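Local coordinates for protein SSD1 (Saccharomyces cerevisiae S288C, PDB 7AM1) that binds mRNA untranslated regions and acts as a translational repressor, a member of the RNase II family that has no nuclease activity, at residues N33-S38 with E756-G761; Q187-V192 with A709-I714; D180-E185 with L901-V906; A794-K797 with Y802-S805; A63-L68 with D254-L259. All coordinates share one frame; numbering follows the deposited sequence.

Interaction 1 (N33-S38 with E756-G761)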
# COMPACT_ATOMS: atom_id res chain seq x y z
N ASN A 33 15.51 -4.03 5.83
CA ASN A 33 15.67 -3.42 4.51
C ASN A 33 15.54 -4.49 3.44
O ASN A 33 16.43 -5.34 3.29
CB ASN A 33 17.02 -2.71 4.42
N LYS A 34 14.44 -4.46 2.69
CA LYS A 34 14.21 -5.48 1.67
C LYS A 34 15.37 -5.52 0.67
O LYS A 34 15.75 -6.59 0.18
CB LYS A 34 12.88 -5.22 0.96
CG LYS A 34 12.29 -6.44 0.26
N LYS A 35 15.93 -4.36 0.35
CA LYS A 35 17.05 -4.31 -0.59
C LYS A 35 18.30 -4.95 0.01
O LYS A 35 18.85 -5.90 -0.56
CB LYS A 35 17.34 -2.86 -0.99
CG LYS A 35 16.68 -2.44 -2.31
CD LYS A 35 17.23 -3.25 -3.48
CE LYS A 35 16.68 -2.77 -4.81
NZ LYS A 35 17.52 -1.70 -5.43
N ASN A 36 18.76 -4.45 1.16
CA ASN A 36 19.93 -5.01 1.84
C ASN A 36 19.42 -5.70 3.10
O ASN A 36 19.32 -5.10 4.17
CB ASN A 36 20.95 -3.92 2.16
CG ASN A 36 22.18 -4.46 2.85
OD1 ASN A 36 22.44 -5.66 2.84
ND2 ASN A 36 22.95 -3.57 3.47
N ARG A 37 19.11 -6.99 2.97
CA ARG A 37 18.46 -7.75 4.03
C ARG A 37 19.36 -7.98 5.24
O ARG A 37 18.86 -8.44 6.27
CB ARG A 37 17.98 -9.09 3.47
CG ARG A 37 17.07 -8.95 2.26
CD ARG A 37 17.18 -10.17 1.36
NE ARG A 37 16.65 -9.93 0.03
CZ ARG A 37 16.74 -10.79 -0.98
NH1 ARG A 37 17.34 -11.96 -0.79
NH2 ARG A 37 16.23 -10.49 -2.17
N SER A 38 20.66 -7.71 5.12
CA SER A 38 21.55 -7.86 6.27
C SER A 38 21.36 -6.76 7.30
O SER A 38 21.85 -6.90 8.42
CB SER A 38 23.01 -7.88 5.81
OG SER A 38 23.38 -6.65 5.21
N GLU A 756 6.84 2.62 -10.52
CA GLU A 756 8.13 3.29 -10.45
C GLU A 756 9.18 2.20 -10.47
O GLU A 756 9.12 1.26 -9.67
CB GLU A 756 8.24 4.14 -9.18
CG GLU A 756 9.60 4.79 -8.98
CD GLU A 756 9.87 5.19 -7.53
OE1 GLU A 756 9.23 4.62 -6.62
OE2 GLU A 756 10.72 6.07 -7.32
N LYS A 757 10.13 2.29 -11.40
CA LYS A 757 11.12 1.24 -11.60
C LYS A 757 12.47 1.87 -11.93
O LYS A 757 12.57 3.06 -12.22
CB LYS A 757 10.69 0.26 -12.70
CG LYS A 757 9.46 -0.55 -12.34
CD LYS A 757 9.80 -1.69 -11.39
CE LYS A 757 8.60 -2.10 -10.55
NZ LYS A 757 8.59 -1.40 -9.23
N ARG A 758 13.51 1.04 -11.91
CA ARG A 758 14.88 1.50 -12.01
C ARG A 758 15.56 0.93 -13.25
O ARG A 758 15.58 -0.29 -13.45
CB ARG A 758 15.67 1.11 -10.76
CG ARG A 758 17.14 1.47 -10.80
CD ARG A 758 17.74 1.41 -9.40
NE ARG A 758 17.09 2.38 -8.52
CZ ARG A 758 17.11 2.32 -7.20
NH1 ARG A 758 17.75 1.35 -6.57
NH2 ARG A 758 16.48 3.26 -6.50
N VAL A 759 16.12 1.82 -14.07
CA VAL A 759 16.96 1.44 -15.19
C VAL A 759 18.39 1.26 -14.69
O VAL A 759 18.95 2.16 -14.05
CB VAL A 759 16.90 2.49 -16.31
CG1 VAL A 759 17.85 2.11 -17.45
CG2 VAL A 759 15.47 2.65 -16.83
N HIS A 760 18.97 0.09 -14.95
CA HIS A 760 20.32 -0.23 -14.52
C HIS A 760 21.29 -0.16 -15.69
O HIS A 760 21.04 -0.76 -16.74
CB HIS A 760 20.36 -1.62 -13.89
CG HIS A 760 19.55 -1.73 -12.64
ND1 HIS A 760 20.04 -1.37 -11.40
CD2 HIS A 760 18.27 -2.13 -12.43
CE1 HIS A 760 19.11 -1.55 -10.49
NE2 HIS A 760 18.03 -2.02 -11.08
N GLY A 761 22.39 0.57 -15.50
CA GLY A 761 23.38 0.68 -16.56
C GLY A 761 23.94 -0.66 -16.98
O GLY A 761 24.23 -0.88 -18.16
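Lys-35 and Arg-758 reach for each other from opposite directions. NZ of Lys-35 comes within 3.3 Å of NH1 of Arg-758, approaching the guanidinium obliquely. Both atoms are donors, and no hydrogen bond joins them. The backbones stand far apart, with 13.0 Å between CA of Lys-35 and CA of Arg-758. Both side chains must therefore span most of the gap. Arg-758 carries its CG anti to the backbone N (chi1 176°), and its chain then bends at chi3. Its CG lies over one face of the His-760 ring, 3.5 Å above the plane and offset toward the rim.

The two cations gather round the carboxylate of Glu-185. OE2 of Glu-185 makes a salt bridge with Lys-35 and a long, weak ion pair with Arg-758. This shared anion probably offsets their like charges. The firmer partner of Arg-758 is Asp-747, which pairs with NE.

Lys-35 belongs to the loop between strands 26-32 and 39-43. Arg-758 lies on strand 755-760, an outermost strand of the C-terminal sheet, next to strand 745-750. Helix 175-186 brings Glu-185 to both, and its Val-184 also touches Lys-35.

Interaction 2 (Q187-V192 with A709-I714)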
# COMPACT_ATOMS: atom_id res chain seq x y z
N GLN A 187 8.92 -6.77 -8.02
CA GLN A 187 7.74 -7.43 -7.47
C GLN A 187 6.82 -6.48 -6.70
O GLN A 187 5.83 -6.94 -6.12
CB GLN A 187 8.19 -8.60 -6.58
CG GLN A 187 8.82 -9.72 -7.41
CD GLN A 187 9.38 -10.85 -6.59
OE1 GLN A 187 9.74 -10.66 -5.42
NE2 GLN A 187 9.49 -12.03 -7.19
N SER A 188 7.09 -5.18 -6.73
CA SER A 188 6.19 -4.19 -6.17
C SER A 188 5.95 -3.10 -7.20
O SER A 188 6.69 -2.95 -8.18
CB SER A 188 6.76 -3.58 -4.87
OG SER A 188 7.95 -2.87 -5.13
N LEU A 189 4.89 -2.32 -6.98
CA LEU A 189 4.51 -1.31 -7.96
C LEU A 189 5.50 -0.15 -7.97
O LEU A 189 5.93 0.30 -9.03
CB LEU A 189 3.09 -0.83 -7.68
CG LEU A 189 2.03 -1.93 -7.79
CD1 LEU A 189 0.71 -1.44 -7.21
CD2 LEU A 189 1.87 -2.39 -9.24
N LEU A 190 5.87 0.33 -6.79
CA LEU A 190 6.84 1.41 -6.62
C LEU A 190 8.15 0.82 -6.09
O LEU A 190 8.29 -0.39 -5.91
CB LEU A 190 6.28 2.48 -5.68
CG LEU A 190 4.87 3.01 -6.00
CD1 LEU A 190 4.45 4.07 -4.98
CD2 LEU A 190 4.77 3.55 -7.42
N LEU A 191 9.12 1.70 -5.83
CA LEU A 191 10.42 1.31 -5.31
C LEU A 191 10.53 1.68 -3.84
O LEU A 191 10.28 2.83 -3.47
CB LEU A 191 11.56 1.98 -6.07
CG LEU A 191 11.82 1.54 -7.51
CD1 LEU A 191 12.93 2.41 -8.10
CD2 LEU A 191 12.20 0.07 -7.57
N VAL A 192 10.96 0.72 -3.01
CA VAL A 192 11.15 1.01 -1.59
C VAL A 192 12.35 1.94 -1.45
O VAL A 192 13.29 1.91 -2.25
CB VAL A 192 11.36 -0.28 -0.77
CG1 VAL A 192 10.55 -1.45 -1.34
CG2 VAL A 192 12.84 -0.61 -0.60
N ALA A 709 -1.92 -7.39 0.49
CA ALA A 709 -2.62 -8.30 -0.41
C ALA A 709 -3.21 -7.54 -1.60
O ALA A 709 -3.09 -7.99 -2.74
CB ALA A 709 -3.72 -9.04 0.35
N GLN A 710 -3.82 -6.39 -1.34
CA GLN A 710 -4.44 -5.63 -2.42
C GLN A 710 -3.42 -5.22 -3.47
O GLN A 710 -3.62 -5.45 -4.66
CB GLN A 710 -5.18 -4.42 -1.85
CG GLN A 710 -5.64 -3.42 -2.91
CD GLN A 710 -6.61 -2.39 -2.36
OE1 GLN A 710 -6.36 -1.19 -2.39
NE2 GLN A 710 -7.74 -2.87 -1.86
N GLU A 711 -2.28 -4.66 -3.03
CA GLU A 711 -1.28 -4.22 -4.00
C GLU A 711 -0.59 -5.39 -4.69
O GLU A 711 -0.22 -5.28 -5.86
CB GLU A 711 -0.27 -3.31 -3.31
CG GLU A 711 -0.90 -2.01 -2.82
CD GLU A 711 -0.07 -0.77 -3.11
OE1 GLU A 711 1.17 -0.90 -3.25
OE2 GLU A 711 -0.66 0.33 -3.20
N GLN A 712 -0.38 -6.49 -3.97
CA GLN A 712 0.22 -7.67 -4.59
C GLN A 712 -0.68 -8.23 -5.68
O GLN A 712 -0.20 -8.68 -6.73
CB GLN A 712 0.49 -8.73 -3.52
CG GLN A 712 1.73 -8.42 -2.69
CD GLN A 712 1.84 -9.28 -1.45
OE1 GLN A 712 1.09 -10.23 -1.26
NE2 GLN A 712 2.79 -8.93 -0.58
N ALA A 713 -2.00 -8.21 -5.45
CA ALA A 713 -2.93 -8.71 -6.46
C ALA A 713 -3.03 -7.76 -7.64
O ALA A 713 -3.13 -8.19 -8.79
CB ALA A 713 -4.30 -8.95 -5.81
N ILE A 714 -3.01 -6.45 -7.38
CA ILE A 714 -2.93 -5.48 -8.48
C ILE A 714 -1.68 -5.74 -9.31
O ILE A 714 -1.73 -5.80 -10.54
CB ILE A 714 -2.94 -4.04 -7.93
CG1 ILE A 714 -4.29 -3.69 -7.32
CG2 ILE A 714 -2.57 -3.08 -9.04
CD1 ILE A 714 -4.27 -2.40 -6.52
O HOH W 1 3.17 -2.56 -4.48
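Leu-189 carries the side-chain contact of segment 187-192 with helix 709-714. The chain arrives there from helix 175-186, and Gln-187 is the first residue to leave that helix. Its NE2 bonds to the backbone O of Leu-901. Ser-188 then turns back on its own segment. Its OG donates to O of Leu-190 at 2.6 Å, nearly along the C=O axis, a bond that spans Leu-189 and probably helps to hold the bend there.

Leu-189 points its side chain at the helix. With CG anti to the carbonyl carbon (chi1 -62°) and chi2 near 168°, CD1 is the branch that touches. CD1 lies 4.1 Å from CG2 of Ile-714, the two side chains crossing at about a right angle. The same CD1 is 4.0 Å from OE1 of Glu-711. A water links that oxygen to the segment, accepting from N of Leu-189 at 3.0 Å and donating to OE1 of Glu-711 at 2.9 Å. The bend at chi2 of Glu-711 (-136°) helps place its carboxylate beside the leucine.

The backbone of Leu-189 bonds to that of Glu-756, on outermost strand 755-760. Leu-190 and Leu-191 turn to the same strand, touching Glu-756 and Arg-758. N of Leu-191 also bonds to OE1 of Glu-756. Leu-189 is buried further by Ile-539, Ile-755, His-715 and Leu-718.

The arrangement is a loop segment laid between a long helix and a sheet edge. Helix 689-725 leads, after a short loop, to strand 732-741 in the sheet of 755-760, whose five-stranded order fits the OB-type S1 domain of the RNase II family.

Interaction 3 (D180-E185 with L901-V906)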
# COMPACT_ATOMS: atom_id res chain seq x y z
N ASP A 180 18.81 -10.48 -6.93
CA ASP A 180 17.97 -9.97 -5.84
C ASP A 180 17.24 -8.70 -6.25
O ASP A 180 16.06 -8.53 -5.93
CB ASP A 180 18.82 -9.72 -4.60
CG ASP A 180 19.31 -10.99 -3.95
OD1 ASP A 180 18.81 -12.09 -4.30
OD2 ASP A 180 20.21 -10.90 -3.08
N ASP A 181 17.92 -7.81 -6.98
CA ASP A 181 17.31 -6.54 -7.37
C ASP A 181 16.09 -6.76 -8.26
O ASP A 181 15.07 -6.08 -8.10
CB ASP A 181 18.34 -5.67 -8.10
CG ASP A 181 19.25 -4.92 -7.14
OD1 ASP A 181 18.99 -4.94 -5.92
OD2 ASP A 181 20.24 -4.32 -7.62
N VAL A 182 16.18 -7.69 -9.22
CA VAL A 182 15.06 -7.90 -10.12
C VAL A 182 13.80 -8.26 -9.34
O VAL A 182 12.70 -7.82 -9.66
CB VAL A 182 15.40 -8.98 -11.17
CG1 VAL A 182 14.20 -9.24 -12.08
CG2 VAL A 182 16.60 -8.56 -12.01
N GLU A 183 13.96 -9.06 -8.28
CA GLU A 183 12.81 -9.42 -7.45
C GLU A 183 12.37 -8.25 -6.58
O GLU A 183 11.19 -7.88 -6.58
CB GLU A 183 13.12 -10.65 -6.60
CG GLU A 183 13.35 -11.92 -7.40
CD GLU A 183 13.70 -13.10 -6.52
OE1 GLU A 183 14.37 -12.90 -5.49
OE2 GLU A 183 13.27 -14.22 -6.84
N VAL A 184 13.29 -7.67 -5.81
CA VAL A 184 12.91 -6.62 -4.88
C VAL A 184 12.31 -5.43 -5.62
O VAL A 184 11.26 -4.90 -5.26
CB VAL A 184 14.10 -6.20 -4.01
CG1 VAL A 184 13.74 -4.97 -3.19
CG2 VAL A 184 14.51 -7.33 -3.09
N GLU A 185 12.99 -4.98 -6.68
CA GLU A 185 12.50 -3.83 -7.44
C GLU A 185 11.28 -4.18 -8.27
O GLU A 185 10.37 -3.35 -8.42
CB GLU A 185 13.60 -3.28 -8.34
CG GLU A 185 14.82 -2.76 -7.60
CD GLU A 185 15.92 -2.33 -8.55
OE1 GLU A 185 15.75 -2.50 -9.77
OE2 GLU A 185 16.96 -1.81 -8.07
N LEU A 901 6.14 -14.50 -7.99
CA LEU A 901 5.61 -13.24 -8.44
C LEU A 901 6.40 -12.77 -9.65
O LEU A 901 7.63 -12.90 -9.67
CB LEU A 901 5.69 -12.19 -7.32
CG LEU A 901 5.03 -12.58 -5.99
CD1 LEU A 901 5.14 -11.43 -5.00
CD2 LEU A 901 3.56 -12.98 -6.19
N PRO A 902 5.74 -12.23 -10.67
CA PRO A 902 6.48 -11.68 -11.80
C PRO A 902 7.25 -10.43 -11.39
O PRO A 902 6.96 -9.79 -10.39
CB PRO A 902 5.38 -11.36 -12.82
CG PRO A 902 4.15 -11.13 -11.98
CD PRO A 902 4.28 -12.08 -10.83
N CYS A 903 8.24 -10.10 -12.21
CA CYS A 903 9.15 -8.99 -11.93
C CYS A 903 9.05 -7.98 -13.06
O CYS A 903 9.39 -8.28 -14.20
CB CYS A 903 10.59 -9.50 -11.79
SG CYS A 903 10.79 -10.74 -10.50
N LEU A 904 8.62 -6.77 -12.73
CA LEU A 904 8.63 -5.68 -13.69
C LEU A 904 10.06 -5.19 -13.87
O LEU A 904 10.79 -5.01 -12.89
CB LEU A 904 7.74 -4.54 -13.23
CG LEU A 904 6.26 -4.89 -13.07
CD1 LEU A 904 5.54 -3.80 -12.26
CD2 LEU A 904 5.62 -5.08 -14.44
N THR A 905 10.45 -4.97 -15.12
CA THR A 905 11.78 -4.48 -15.43
C THR A 905 11.66 -3.42 -16.52
O THR A 905 10.76 -3.48 -17.36
CB THR A 905 12.72 -5.61 -15.90
OG1 THR A 905 12.18 -6.22 -17.09
CG2 THR A 905 12.89 -6.67 -14.82
N VAL A 906 12.58 -2.47 -16.49
CA VAL A 906 12.60 -1.38 -17.46
C VAL A 906 14.00 -1.22 -18.02
O VAL A 906 15.00 -1.47 -17.33
CB VAL A 906 12.12 -0.05 -16.84
CG1 VAL A 906 10.64 -0.11 -16.54
CG2 VAL A 906 12.92 0.27 -15.58
O HOH W 2 13.19 -5.43 -11.41
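CG1 of Val-182 makes the closest apolar touch of this crossing, 3.6 Å from CB of Cys-903. CB of Cys-903 also lies 3.4 Å from O of Val-182. CG1 of Val-182 is anti to the backbone N (chi1 178°), which also brings it within 4.0 Å of CG2 of Thr-905. SG of Cys-903 packs against the helix backbone, 3.6 Å from O of Val-182 and 3.9 Å from CA of Glu-183.

The polar link runs through water. One molecule donates to O of Val-182 at 3.0 Å and to O of Leu-904 at 2.9 Å. No direct hydrogen bond joins the two segments. Just past the helical segment, the backbone of Gly-186 bonds to that of Leu-904. OG1 of Thr-905 is bonded within the sheet, to Glu-896.

Helix 180-185 and strand 903-906 cross at 107°, their axes 7.0 Å apart at the closest. Strand 903-908 is an outermost strand, paired with 888-896. Its Val-906 touches Lys-757 and Val-759 of strand 755-760, the other outermost strand. Helix 175-186 reaches both strands, since its Asp-181 packs on His-760. Helix 689-725 takes Leu-904, through His-715, Cys-719 and Ile-722.

Interaction 4 (A794-K797 with Y802-S805)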
# COMPACT_ATOMS: atom_id res chain seq x y z
N ALA A 794 26.37 -9.79 -20.99
CA ALA A 794 27.22 -10.97 -20.98
C ALA A 794 27.11 -11.74 -19.66
O ALA A 794 27.09 -12.97 -19.65
CB ALA A 794 28.67 -10.58 -21.24
N ASP A 795 27.03 -11.02 -18.54
CA ASP A 795 27.00 -11.67 -17.24
C ASP A 795 25.68 -12.37 -16.95
O ASP A 795 25.60 -13.10 -15.96
CB ASP A 795 27.31 -10.66 -16.13
CG ASP A 795 26.26 -9.56 -16.03
OD1 ASP A 795 25.09 -9.87 -15.75
OD2 ASP A 795 26.62 -8.38 -16.23
N GLU A 796 24.66 -12.20 -17.79
CA GLU A 796 23.37 -12.83 -17.58
C GLU A 796 23.18 -14.10 -18.39
O GLU A 796 22.10 -14.70 -18.34
CB GLU A 796 22.24 -11.84 -17.90
CG GLU A 796 22.09 -10.74 -16.87
CD GLU A 796 20.92 -9.80 -17.16
OE1 GLU A 796 19.96 -10.22 -17.84
OE2 GLU A 796 20.97 -8.64 -16.70
N LYS A 797 24.19 -14.53 -19.14
CA LYS A 797 24.17 -15.85 -19.78
C LYS A 797 24.68 -16.94 -18.85
O LYS A 797 24.62 -18.12 -19.21
CB LYS A 797 24.98 -15.82 -21.08
CG LYS A 797 24.33 -14.96 -22.16
CD LYS A 797 25.20 -14.83 -23.41
CE LYS A 797 25.87 -13.47 -23.50
NZ LYS A 797 26.59 -13.31 -24.79
N TYR A 802 19.28 -14.94 -12.98
CA TYR A 802 17.82 -15.02 -13.01
C TYR A 802 17.30 -15.22 -14.43
O TYR A 802 16.23 -15.81 -14.62
CB TYR A 802 17.22 -13.74 -12.43
CG TYR A 802 17.31 -12.61 -13.43
CD1 TYR A 802 18.50 -11.91 -13.60
CD2 TYR A 802 16.23 -12.26 -14.22
CE1 TYR A 802 18.61 -10.89 -14.53
CE2 TYR A 802 16.32 -11.24 -15.15
CZ TYR A 802 17.51 -10.56 -15.30
OH TYR A 802 17.62 -9.54 -16.22
N ARG A 803 18.02 -14.71 -15.43
CA ARG A 803 17.55 -14.82 -16.81
C ARG A 803 17.31 -16.27 -17.21
O ARG A 803 16.41 -16.54 -18.02
CB ARG A 803 18.57 -14.20 -17.76
CG ARG A 803 18.01 -13.90 -19.14
CD ARG A 803 19.03 -13.21 -20.02
NE ARG A 803 18.93 -11.76 -19.87
CZ ARG A 803 18.04 -11.01 -20.50
NH1 ARG A 803 17.16 -11.57 -21.33
NH2 ARG A 803 18.01 -9.70 -20.29
N ASN A 804 18.10 -17.20 -16.68
CA ASN A 804 17.98 -18.60 -17.07
C ASN A 804 16.61 -19.16 -16.70
O ASN A 804 16.14 -20.10 -17.35
CB ASN A 804 19.08 -19.41 -16.39
CG ASN A 804 19.50 -20.62 -17.20
OD1 ASN A 804 19.72 -20.52 -18.41
ND2 ASN A 804 19.60 -21.77 -16.54
N SER A 805 15.97 -18.60 -15.69
CA SER A 805 14.65 -19.04 -15.24
C SER A 805 13.51 -18.23 -15.85
O SER A 805 12.35 -18.47 -15.51
CB SER A 805 14.57 -18.97 -13.71
OG SER A 805 14.67 -17.63 -13.26
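Two short 3-10 turns in the loop between strand 777-782 and helix 814-827 are joined by a buried salt bridge, Glu-796 to Arg-803. NE of Arg-803 donates to OE1 of Glu-796 at 2.7 Å with an N-H...O angle of 152°. It meets that oxygen nearly in line with the C-O bond. NH2 of Arg-803 adds a weak bond to the same OE1 at 3.2 Å. Carboxylate and guanidinium are nearly coplanar, 15° apart, which fits this forked grip on one oxygen.

The side chains cross at about a right angle. CB of Glu-796 lies at the edge of the guanidinium, 3.9 Å from NE of Arg-803. Tyr-802 comes to the carboxylate obliquely, its ring steeply inclined to it, with OH 2.9 Å from OE1 of Glu-796. CG of Tyr-802 sits between the backbone N and the carbonyl carbon (chi1 76°), and this turns the ring toward the glutamate. The second turn is fastened by Ser-805, whose N and OG both donate to O of Tyr-802.

OE2 of Glu-796 is held separately by Lys-178 and Gln-763. Replacing Glu-796 by an alanine is likely to leave NE of Arg-803 without its acceptor, near the like charges of Arg-907 and Arg-811, and to take one partner from Lys-178.

Helix 175-186 packs on this loop. Its Lys-178 also pairs with Asp-795, its Asn-179 accepts from N of Tyr-802, and its Val-182 touches the tyrosine. Arg-907 comes from strand 903-908, so the loop lies beside both helix and sheet.

Interaction 5 (A63-L68 with D254-L259)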
# COMPACT_ATOMS: atom_id res chain seq x y z
N ALA A 63 15.44 -11.48 15.61
CA ALA A 63 14.14 -10.81 15.53
C ALA A 63 13.60 -10.89 14.11
O ALA A 63 14.35 -11.00 13.14
CB ALA A 63 14.25 -9.36 15.98
N LEU A 64 12.27 -10.85 14.00
CA LEU A 64 11.61 -10.93 12.70
C LEU A 64 10.95 -9.59 12.36
O LEU A 64 10.67 -8.77 13.24
CB LEU A 64 10.56 -12.04 12.68
CG LEU A 64 11.04 -13.47 12.92
CD1 LEU A 64 9.84 -14.41 13.02
CD2 LEU A 64 12.00 -13.94 11.83
N GLU A 65 10.71 -9.40 11.07
CA GLU A 65 9.96 -8.26 10.58
C GLU A 65 8.68 -8.07 11.40
O GLU A 65 7.94 -9.02 11.65
CB GLU A 65 9.62 -8.46 9.10
CG GLU A 65 8.68 -7.41 8.52
CD GLU A 65 9.38 -6.10 8.22
OE1 GLU A 65 8.68 -5.09 7.98
OE2 GLU A 65 10.63 -6.08 8.23
N GLY A 66 8.45 -6.83 11.83
CA GLY A 66 7.26 -6.48 12.57
C GLY A 66 7.34 -6.69 14.06
O GLY A 66 6.45 -6.23 14.79
N ASP A 67 8.37 -7.39 14.54
CA ASP A 67 8.54 -7.58 15.97
C ASP A 67 8.66 -6.24 16.69
O ASP A 67 9.27 -5.30 16.19
CB ASP A 67 9.81 -8.41 16.26
CG ASP A 67 9.62 -9.89 16.02
OD1 ASP A 67 8.50 -10.32 15.67
OD2 ASP A 67 10.61 -10.64 16.18
N LEU A 68 8.06 -6.18 17.88
CA LEU A 68 8.42 -5.17 18.86
C LEU A 68 9.65 -5.66 19.61
O LEU A 68 9.62 -6.74 20.21
CB LEU A 68 7.27 -4.92 19.83
CG LEU A 68 7.52 -3.87 20.91
CD1 LEU A 68 7.64 -2.48 20.30
CD2 LEU A 68 6.41 -3.91 21.96
N ASP A 254 8.28 -13.51 0.54
CA ASP A 254 8.57 -12.27 1.25
C ASP A 254 10.06 -12.24 1.56
O ASP A 254 10.55 -13.00 2.40
CB ASP A 254 7.73 -12.19 2.52
CG ASP A 254 7.94 -10.90 3.29
OD1 ASP A 254 8.87 -10.13 2.96
OD2 ASP A 254 7.16 -10.66 4.23
N LYS A 255 10.80 -11.37 0.87
CA LYS A 255 12.25 -11.32 1.01
C LYS A 255 12.70 -10.69 2.32
O LYS A 255 13.91 -10.69 2.60
CB LYS A 255 12.86 -10.55 -0.17
CG LYS A 255 12.61 -11.19 -1.53
CD LYS A 255 13.50 -12.40 -1.75
N LYS A 256 11.79 -10.16 3.13
CA LYS A 256 12.15 -9.70 4.46
C LYS A 256 12.18 -10.83 5.47
O LYS A 256 12.50 -10.59 6.64
CB LYS A 256 11.20 -8.59 4.92
CG LYS A 256 11.24 -7.35 4.04
CD LYS A 256 10.39 -6.24 4.64
CE LYS A 256 8.95 -6.38 4.23
NZ LYS A 256 8.25 -7.37 5.09
N VAL A 257 11.86 -12.04 5.05
CA VAL A 257 11.82 -13.22 5.92
C VAL A 257 13.01 -14.10 5.53
O VAL A 257 13.17 -14.40 4.35
CB VAL A 257 10.50 -14.00 5.77
CG1 VAL A 257 10.43 -15.12 6.80
CG2 VAL A 257 9.30 -13.06 5.90
N PRO A 258 13.84 -14.52 6.48
CA PRO A 258 14.98 -15.36 6.12
C PRO A 258 14.53 -16.74 5.67
O PRO A 258 13.38 -17.15 5.88
CB PRO A 258 15.79 -15.44 7.42
CG PRO A 258 14.79 -15.24 8.50
CD PRO A 258 13.74 -14.31 7.94
N LEU A 259 15.45 -17.45 5.03
CA LEU A 259 15.23 -18.86 4.75
C LEU A 259 14.89 -19.58 6.05
O LEU A 259 15.44 -19.28 7.11
CB LEU A 259 16.47 -19.50 4.12
CG LEU A 259 16.84 -19.07 2.70
CD1 LEU A 259 18.17 -19.71 2.28
CD2 LEU A 259 15.73 -19.41 1.71
O HOH W 3 11.85 -11.49 9.20
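The carboxylate of Glu-65 has the chain of Lys-256 lying over one face. CD of Lys-256 is 3.7 Å from CD of Glu-65, and NZ of Lys-256 lies over the same face. The salt bridge is long, 3.7 Å from NZ of Lys-256 to OE1 of Glu-65. The carboxylate oxygens have firmer partners: Arg-31 pairs with OE1, and N of Val-32 bonds to OE2. A second flat group, the carboxylate of Asp-254, is met from above its plane by N of Lys-256, which donates to OD1 at 2.9 Å. This is an Asx turn. The same OD1 of Asp-254 forms a salt bridge with NZ of Lys-256 at 3.5 Å. Bends at chi3 (-85°) and chi4 (82°) place that NZ between the two acids.

Asp-67 steadies the other loop, a type II turn from Leu-64 to Asp-67. Its OD2 takes a nearly straight bond from N of Leu-64 at 2.7 Å, the donor well above the carboxylate plane, and also pairs with Arg-215. Beside the charges, a water accepts from N of Glu-65 at 3.0 Å and donates to O of Lys-256 at 2.8 Å. CD2 of Leu-64 rests 4.3 Å from CD of Pro-258.

A leucine in place of Glu-65 would probably leave Arg-31 and N of Val-32 without this acceptor, and take from Lys-256 one of the two acids beside it.

No direct hydrogen bond crosses here. Charge attraction, one water and a small apolar touch join the loop before strand 68-73 to the cold-shock domain 2, so the link is probably largely electrostatic.

Helix 175-186 and the segment after it tie most of these contacts together. Interactions 1 and 3 lie about 9 Å apart between centres and reach the same C-terminal sheet, at its two outermost strands. Along the chain they cross; interaction 2 is nested inside both, interaction 5 inside interaction 1 and interaction 4 inside interaction 3. From the centre of interaction 3, those of interactions 2 and 4 are about 11 and about 14 Å away. The centre of interaction 5 is about 18 Å from that of interaction 1, which it touches through Lys-34 and Arg-37. Parts distant in sequence, from the N-terminal sheet to the C-terminal OB-type domain, are thus held against one another around helix 175-186.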